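Local coordinates for intracellular protease/amidase (Salmonella enterica subsp. enterica serovar Typhimurium, PDB 4K2H), which is of unknown function but belongs to the DJ-1/PfpI family, binds zinc and may act as a peptidase, at residues R178-A181 with E182-Y186; S60-Q63 with Q64-F67; S127-L130 with W131-V134. The protein carries 1 engineered substitution. All coordinates share one frame; numbering follows the deposited sequence.

Interaction 1 (R178-A181 with E182-Y186); sequences REQA and EHIYY
The last turn of helix 174-183 and the Schellman motif that ends it join Arg178-Ala181 to Glu182-Tyr186. Glu182 N, His183 N and Ile184 N make i to i-4 hydrogen bonds to the oxygens of Arg178, Glu179 and Gln180; that of Glu182 N to Arg178 O is 2.8 Å long. Tyr185 then turns to positive phi (72°), and the chain doubles back. This is the Schellman ending: Tyr186 N reaches back to Ala181 O at 2.8 Å, and Tyr185 N hydrogen-bonds to Glu182 O. Ala181, whose CB lies 3.4 Å from Tyr186 O, is buried against Leu164 and Trp188; a methyl suits so close a fit. On the outer side, the Glu182 chain runs extended and lays OE2 3.5 Å from Arg178 CG, touching the aliphatic stem rather than the guanidinium. The Arg178 chain bends at chi3, and NH1 makes a salt bridge to the C-terminal carboxylate of Trp188. Ile184, whose CG1 stands 3.4 Å from Gln180 O, packs against Ile26, Phe160 and Leu156 of the second subunit; its side chain lies about 6 Å from that of Asp25, a zinc-binding residue of this protein. Tyr185 OH hydrogen-bonds to Gly128 N of the second subunit.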
loop_
_atom_site.group_PDB
_atom_site.type_symbol
_atom_site.label_atom_id
_atom_site.label_comp_id
_atom_site.label_asym_id
_atom_site.label_seq_id
_atom_site.Cartn_x
_atom_site.Cartn_y
_atom_site.Cartn_z
ATOM N N ARG A 178 4.560 -18.208 2.699
ATOM C CA ARG A 178 4.836 -18.129 4.136
ATOM C C ARG A 178 6.219 -17.557 4.428
ATOM O O ARG A 178 6.398 -16.820 5.381
ATOM C CB ARG A 178 4.708 -19.501 4.776
ATOM C CG ARG A 178 5.038 -19.502 6.255
ATOM C CD ARG A 178 4.316 -20.606 7.010
ATOM N NE ARG A 178 2.869 -20.374 7.040
ATOM C CZ ARG A 178 1.954 -21.102 6.393
ATOM N NH1 ARG A 178 0.666 -20.783 6.504
ATOM N NH2 ARG A 178 2.300 -22.145 5.638
ATOM N N GLU A 179 7.187 -17.892 3.594
ATOM C CA GLU A 179 8.534 -17.385 3.758
ATOM C C GLU A 179 8.614 -15.875 3.515
ATOM O O GLU A 179 9.345 -15.189 4.215
ATOM C CB GLU A 179 9.480 -18.129 2.825
ATOM C CG GLU A 179 10.932 -17.704 2.948
ATOM C CD GLU A 179 11.931 -18.816 2.623
ATOM O OE1 GLU A 179 11.523 -19.985 2.390
ATOM O OE2 GLU A 179 13.141 -18.508 2.609
ATOM N N GLN A 180 7.865 -15.363 2.535
ATOM C CA GLN A 180 7.806 -13.913 2.303
ATOM C C GLN A 180 7.059 -13.202 3.415
ATOM O O GLN A 180 7.492 -12.168 3.879
ATOM C CB GLN A 180 7.140 -13.565 0.962
ATOM C CG GLN A 180 8.108 -13.384 -0.187
ATOM C CD GLN A 180 9.144 -12.304 0.072
ATOM O OE1 GLN A 180 8.843 -11.214 0.589
ATOM N NE2 GLN A 180 10.375 -12.607 -0.275
ATOM N N ALA A 181 5.924 -13.753 3.814
ATOM C CA ALA A 181 5.191 -13.268 4.976
ATOM C C ALA A 181 6.091 -13.212 6.226
ATOM O O ALA A 181 6.061 -12.251 6.995
ATOM C CB ALA A 181 3.988 -14.163 5.233
ATOM N N GLU A 182 6.900 -14.235 6.431
ATOM C CA GLU A 182 7.866 -14.180 7.520
ATOM C C GLU A 182 8.860 -13.023 7.314
ATOM O O GLU A 182 9.112 -12.267 8.234
ATOM C CB GLU A 182 8.583 -15.527 7.694
ATOM C CG GLU A 182 7.670 -16.612 8.275
ATOM C CD GLU A 182 8.284 -18.019 8.303
ATOM O OE1 GLU A 182 9.493 -18.181 8.012
ATOM O OE2 GLU A 182 7.548 -18.975 8.636
ATOM N N HIS A 183 9.392 -12.874 6.102
ATOM C CA HIS A 183 10.389 -11.833 5.798
ATOM C C HIS A 183 9.878 -10.385 6.068
ATOM O O HIS A 183 10.657 -9.514 6.462
ATOM C CB HIS A 183 10.837 -11.999 4.348
ATOM C CG HIS A 183 11.938 -11.074 3.926
ATOM N ND1 HIS A 183 13.272 -11.343 4.174
ATOM C CD2 HIS A 183 11.907 -9.900 3.242
ATOM C CE1 HIS A 183 14.011 -10.365 3.675
ATOM N NE2 HIS A 183 13.210 -9.478 3.104
ATOM N N ILE A 184 8.576 -10.149 5.885
ATOM C CA ILE A 184 7.982 -8.831 6.140
ATOM C C ILE A 184 7.238 -8.775 7.480
ATOM O O ILE A 184 6.616 -7.757 7.809
ATOM C CB ILE A 184 7.055 -8.361 4.979
ATOM C CG1 ILE A 184 5.908 -9.339 4.731
ATOM C CG2 ILE A 184 7.870 -8.184 3.704
ATOM C CD1 ILE A 184 4.693 -8.728 4.077
ATOM N N TYR A 185 7.301 -9.869 8.249
ATOM C CA TYR A 185 6.803 -9.899 9.616
ATOM C C TYR A 185 5.282 -9.883 9.660
ATOM O O TYR A 185 4.696 -9.291 10.535
ATOM C CB TYR A 185 7.411 -8.741 10.433
ATOM C CG TYR A 185 8.917 -8.600 10.251
ATOM C CD1 TYR A 185 9.790 -9.580 10.738
ATOM C CD2 TYR A 185 9.467 -7.505 9.592
ATOM C CE1 TYR A 185 11.155 -9.470 10.575
ATOM C CE2 TYR A 185 10.838 -7.385 9.415
ATOM C CZ TYR A 185 11.675 -8.367 9.912
ATOM O OH TYR A 185 13.039 -8.255 9.763
ATOM N N TYR A 186 4.649 -10.540 8.698
ATOM C CA TYR A 186 3.206 -10.729 8.730
ATOM C C TYR A 186 2.840 -12.175 9.091
ATOM O O TYR A 186 3.154 -13.074 8.343
ATOM C CB TYR A 186 2.571 -10.382 7.386
ATOM C CG TYR A 186 1.073 -10.417 7.468
ATOM C CD1 TYR A 186 0.365 -9.374 8.066
ATOM C CD2 TYR A 186 0.359 -11.501 7.002
ATOM C CE1 TYR A 186 -1.022 -9.415 8.169
ATOM C CE2 TYR A 186 -1.019 -11.539 7.088
ATOM C CZ TYR A 186 -1.699 -10.503 7.681
ATOM O OH TYR A 186 -3.065 -10.547 7.769
#

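Interaction 2 (S60-Q63 with Q64-F67); sequences SERQ and QALF
A local surface contact, built round a type I beta turn from Arg62 to Ala65, shapes the loop that leads from strand 57-58 to strand 69-72 of the parallel sheet. Ala65 N closes the turn by donating to Arg62 O at 3.2 Å, from above the carbonyl plane rather than along a lone pair. On the side next to strand 33-38, the aliphatic part of Arg62 does the packing: its CD lies 3.8 Å from Ala65 CB and 4.1 Å from Phe67 CZ, which it meets at the rim of the ring. A methyl at position 65 suits this spot because it covers the arginine stem without pushing it aside. The Arg62 chain folds at chi2 (-72°), which turns its head back to the backbone of Glu61. There NH2 donates to Glu61 O at 2.9 Å, almost exactly in the guanidinium plane, and NH1 forms a salt bridge with Glu35 on strand 33-38. These bonds help fix the guanidinium, whose plane is 17° from that of the Phe67 ring. Phe67, a large apolar residue fitted to a buried place, rests on Leu37 and Phe91 and has a cation-pi contact with Lys6, so the end of the loop is anchored between strand 33-38 and helix 86-97. At the exposed corner, where a crystal neighbour also touches both, two glutamines suit their place, since each amide can both donate and accept. Their amide planes stand nearly perpendicular, and Gln64 NE2 points at an in-plane lone pair of Gln63 OE1, 3.0 Å away. A water molecule completes the corner, accepting from Gln64 NE2 and donating to Gln63 O, 2.9 Å from each.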
loop_
_atom_site.group_PDB
_atom_site.type_symbol
_atom_site.label_atom_id
_atom_site.label_comp_id
_atom_site.label_asym_id
_atom_site.label_seq_id
_atom_site.Cartn_x
_atom_site.Cartn_y
_atom_site.Cartn_z
ATOM N N SER A 60 -6.817 -1.652 -23.457
ATOM C CA SER A 60 -6.889 -1.609 -24.923
ATOM C C SER A 60 -5.730 -2.319 -25.619
ATOM O O SER A 60 -5.896 -2.787 -26.728
ATOM C CB SER A 60 -6.984 -0.170 -25.413
ATOM O OG SER A 60 -5.811 0.550 -25.056
ATOM N N GLU A 61 -4.573 -2.420 -24.964
ATOM C CA GLU A 61 -3.424 -3.181 -25.483
ATOM C C GLU A 61 -3.395 -4.650 -25.056
ATOM O O GLU A 61 -2.442 -5.361 -25.353
ATOM C CB GLU A 61 -2.123 -2.532 -24.999
ATOM C CG GLU A 61 -1.893 -1.135 -25.547
ATOM C CD GLU A 61 -1.931 -1.140 -27.065
ATOM O OE1 GLU A 61 -1.164 -1.924 -27.668
ATOM O OE2 GLU A 61 -2.748 -0.396 -27.653
ATOM N N ARG A 62 -4.412 -5.121 -24.349
ATOM C CA ARG A 62 -4.359 -6.467 -23.800
ATOM C C ARG A 62 -5.604 -7.271 -24.086
ATOM O O ARG A 62 -5.964 -8.171 -23.315
ATOM C CB ARG A 62 -4.135 -6.376 -22.295
ATOM C CG ARG A 62 -2.781 -5.786 -21.931
ATOM C CD ARG A 62 -1.684 -6.792 -22.232
ATOM N NE ARG A 62 -0.360 -6.311 -21.836
ATOM C CZ ARG A 62 0.409 -5.533 -22.593
ATOM N NH1 ARG A 62 1.594 -5.159 -22.163
ATOM N NH2 ARG A 62 0.003 -5.126 -23.777
ATOM N N GLN A 63 -6.258 -6.992 -25.199
ATOM C CA GLN A 63 -7.573 -7.591 -25.405
ATOM C C GLN A 63 -7.545 -9.091 -25.666
ATOM O O GLN A 63 -8.527 -9.779 -25.352
ATOM C CB GLN A 63 -8.368 -6.886 -26.503
ATOM C CG GLN A 63 -9.870 -7.090 -26.313
ATOM C CD GLN A 63 -10.662 -6.878 -27.579
ATOM O OE1 GLN A 63 -10.522 -7.626 -28.566
ATOM N NE2 GLN A 63 -11.513 -5.868 -27.560
ATOM N N GLN A 64 -6.449 -9.599 -26.231
ATOM C CA GLN A 64 -6.278 -11.065 -26.420
ATOM C C GLN A 64 -5.315 -11.691 -25.418
ATOM O O GLN A 64 -5.026 -12.891 -25.514
ATOM C CB GLN A 64 -5.785 -11.407 -27.844
ATOM C CG GLN A 64 -6.893 -11.494 -28.879
ATOM C CD GLN A 64 -7.487 -10.130 -29.177
ATOM O OE1 GLN A 64 -6.763 -9.202 -29.527
ATOM N NE2 GLN A 64 -8.806 -10.001 -29.034
ATOM N N ALA A 65 -4.799 -10.884 -24.490
ATOM C CA ALA A 65 -3.891 -11.385 -23.468
ATOM C C ALA A 65 -4.700 -12.093 -22.420
ATOM O O ALA A 65 -5.807 -11.684 -22.094
ATOM C CB ALA A 65 -3.112 -10.254 -22.824
ATOM N N LEU A 66 -4.134 -13.154 -21.884
ATOM C CA LEU A 66 -4.832 -13.983 -20.944
ATOM C C LEU A 66 -3.943 -14.165 -19.734
ATOM O O LEU A 66 -2.975 -14.919 -19.756
ATOM C CB LEU A 66 -5.153 -15.313 -21.612
ATOM C CG LEU A 66 -6.231 -16.152 -20.938
ATOM C CD1 LEU A 66 -7.535 -15.381 -20.824
ATOM C CD2 LEU A 66 -6.442 -17.444 -21.725
ATOM N N PHE A 67 -4.266 -13.424 -18.691
ATOM C CA PHE A 67 -3.560 -13.440 -17.434
ATOM C C PHE A 67 -4.053 -14.609 -16.589
ATOM O O PHE A 67 -5.172 -15.087 -16.771
ATOM C CB PHE A 67 -3.788 -12.085 -16.686
ATOM C CG PHE A 67 -3.151 -10.917 -17.369
ATOM C CD1 PHE A 67 -1.872 -10.510 -17.026
ATOM C CD2 PHE A 67 -3.797 -10.264 -18.395
ATOM C CE1 PHE A 67 -1.241 -9.472 -17.704
ATOM C CE2 PHE A 67 -3.196 -9.189 -19.041
ATOM C CZ PHE A 67 -1.912 -8.807 -18.707
HETATM O O HOH W 1 -10.165 -11.557 -26.974
#

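Interaction 3 (S127-L130 with W131-V134); sequences SGDL and WKAV
Trp131 folds back against the turn that precedes it, its indole edge directed at Gly128 and one face carrying Lys132 CG over its rim. With CG held between the backbone N and the carbonyl carbon (chi1 59°), CD1 comes within 3.3 Å of Gly128 O, which lies in the ring plane. Lys132 CG sits 3.6 Å above the indole, on the same face as Asp129 O, while Tyr139 stacks on the Trp131 ring. The lysine chain then runs extended past Asp129, with CD 3.9 Å from Asp129 CB. Gly128 suits its place in the type II' turn of Ser127-Leu130 because its phi is positive; its N donates a hydrogen bond to Tyr185 OH of the second subunit. The chain passes straight into a short 3-10 segment, in which Lys132 N bonds to Asp129 O at 3.1 Å and Ala133 N to Leu130 O at 3.3 Å. Val134 CG2 touches Leu130 O, and both Val134 and Leu130 pack on Ala110 of helix 108-114. Asp129 OD2 and Lys132 NZ are 4.2 Å apart, too far for a salt bridge, so their attraction is probably modest and the backbone bonds probably do more to fix the 3-10 segment.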
loop_
_atom_site.group_PDB
_atom_site.type_symbol
_atom_site.label_atom_id
_atom_site.label_comp_id
_atom_site.label_asym_id
_atom_site.label_seq_id
_atom_site.Cartn_x
_atom_site.Cartn_y
_atom_site.Cartn_z
ATOM N N SER A 127 -16.886 -5.169 1.108
ATOM C CA SER A 127 -16.869 -4.247 2.254
ATOM C C SER A 127 -18.290 -3.870 2.666
ATOM O O SER A 127 -19.227 -4.055 1.892
ATOM C CB SER A 127 -16.093 -2.981 1.906
ATOM O OG SER A 127 -16.543 -2.491 0.654
ATOM N N GLY A 128 -18.435 -3.348 3.888
ATOM C CA GLY A 128 -19.687 -2.764 4.357
ATOM C C GLY A 128 -20.916 -3.636 4.129
ATOM O O GLY A 128 -20.832 -4.871 4.176
ATOM N N ASP A 129 -22.046 -2.981 3.862
ATOM C CA ASP A 129 -23.338 -3.651 3.670
ATOM C C ASP A 129 -23.777 -3.666 2.189
ATOM O O ASP A 129 -24.968 -3.766 1.893
ATOM C CB ASP A 129 -24.406 -2.966 4.539
ATOM C CG ASP A 129 -24.703 -1.526 4.097
ATOM O OD1 ASP A 129 -23.980 -0.990 3.226
ATOM O OD2 ASP A 129 -25.662 -0.916 4.629
ATOM N N LEU A 130 -22.805 -3.574 1.278
ATOM C CA LEU A 130 -23.051 -3.479 -0.174
ATOM C C LEU A 130 -23.630 -4.779 -0.742
ATOM O O LEU A 130 -24.328 -4.765 -1.757
ATOM C CB LEU A 130 -21.743 -3.143 -0.920
ATOM C CG LEU A 130 -20.982 -1.886 -0.469
ATOM C CD1 LEU A 130 -19.523 -1.943 -0.927
ATOM C CD2 LEU A 130 -21.688 -0.622 -0.945
ATOM N N TRP A 131 -23.315 -5.891 -0.081
ATOM C CA TRP A 131 -23.907 -7.201 -0.376
ATOM C C TRP A 131 -25.439 -7.238 -0.306
ATOM O O TRP A 131 -26.061 -8.087 -0.952
ATOM C CB TRP A 131 -23.349 -8.257 0.567
ATOM C CG TRP A 131 -23.591 -7.966 2.017
ATOM C CD1 TRP A 131 -22.799 -7.231 2.853
ATOM C CD2 TRP A 131 -24.688 -8.423 2.809
ATOM N NE1 TRP A 131 -23.335 -7.199 4.109
ATOM C CE2 TRP A 131 -24.498 -7.921 4.114
ATOM C CE3 TRP A 131 -25.809 -9.223 2.546
ATOM C CZ2 TRP A 131 -25.392 -8.176 5.152
ATOM C CZ3 TRP A 131 -26.698 -9.483 3.579
ATOM C CH2 TRP A 131 -26.484 -8.957 4.869
ATOM N N LYS A 132 -26.030 -6.327 0.469
ATOM C CA LYS A 132 -27.497 -6.251 0.627
ATOM C C LYS A 132 -28.239 -5.888 -0.666
ATOM O O LYS A 132 -29.389 -6.285 -0.855
ATOM C CB LYS A 132 -27.875 -5.247 1.736
ATOM C CG LYS A 132 -27.579 -5.733 3.154
ATOM C CD LYS A 132 -27.928 -4.664 4.171
ATOM C CE LYS A 132 -27.711 -5.142 5.598
ATOM N NZ LYS A 132 -27.708 -3.987 6.550
ATOM N N ALA A 133 -27.584 -5.123 -1.540
ATOM C CA ALA A 133 -28.131 -4.771 -2.858
ATOM C C ALA A 133 -27.701 -5.740 -3.960
ATOM O O ALA A 133 -28.021 -5.537 -5.115
ATOM C CB ALA A 133 -27.704 -3.353 -3.223
ATOM N N VAL A 134 -26.959 -6.785 -3.614
ATOM C CA VAL A 134 -26.425 -7.698 -4.621
ATOM C C VAL A 134 -27.348 -8.914 -4.737
ATOM O O VAL A 134 -27.462 -9.711 -3.812
ATOM C CB VAL A 134 -24.966 -8.097 -4.330
ATOM C CG1 VAL A 134 -24.460 -9.094 -5.355
ATOM C CG2 VAL A 134 -24.085 -6.855 -4.314
HETATM O O HOH W 2 -26.281 -2.831 -0.173
#

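Overall arrangement
All three contacts are local, and they lie far apart: the centres of interactions 1 and 3 are about 32 Å from each other, and interactions 2 and 3 fall on opposite sides of the chain's centre. Interaction 1 is partly buried, with apolar residues of a helix end set between helices 17-29 and 159-171. Interactions 2 and 3 are surface turns, each sending a few apolar groups inward, to strand 33-38 and helix 86-97 in one and to helix 108-114 in the other. Arg62 of interaction 2 also pairs with Glu35 of the sheet, whereas in interaction 3 an aromatic stack joins backbone bonds and apolar packing. Across the dimer, one hydrogen bond links interaction 1 to interaction 3.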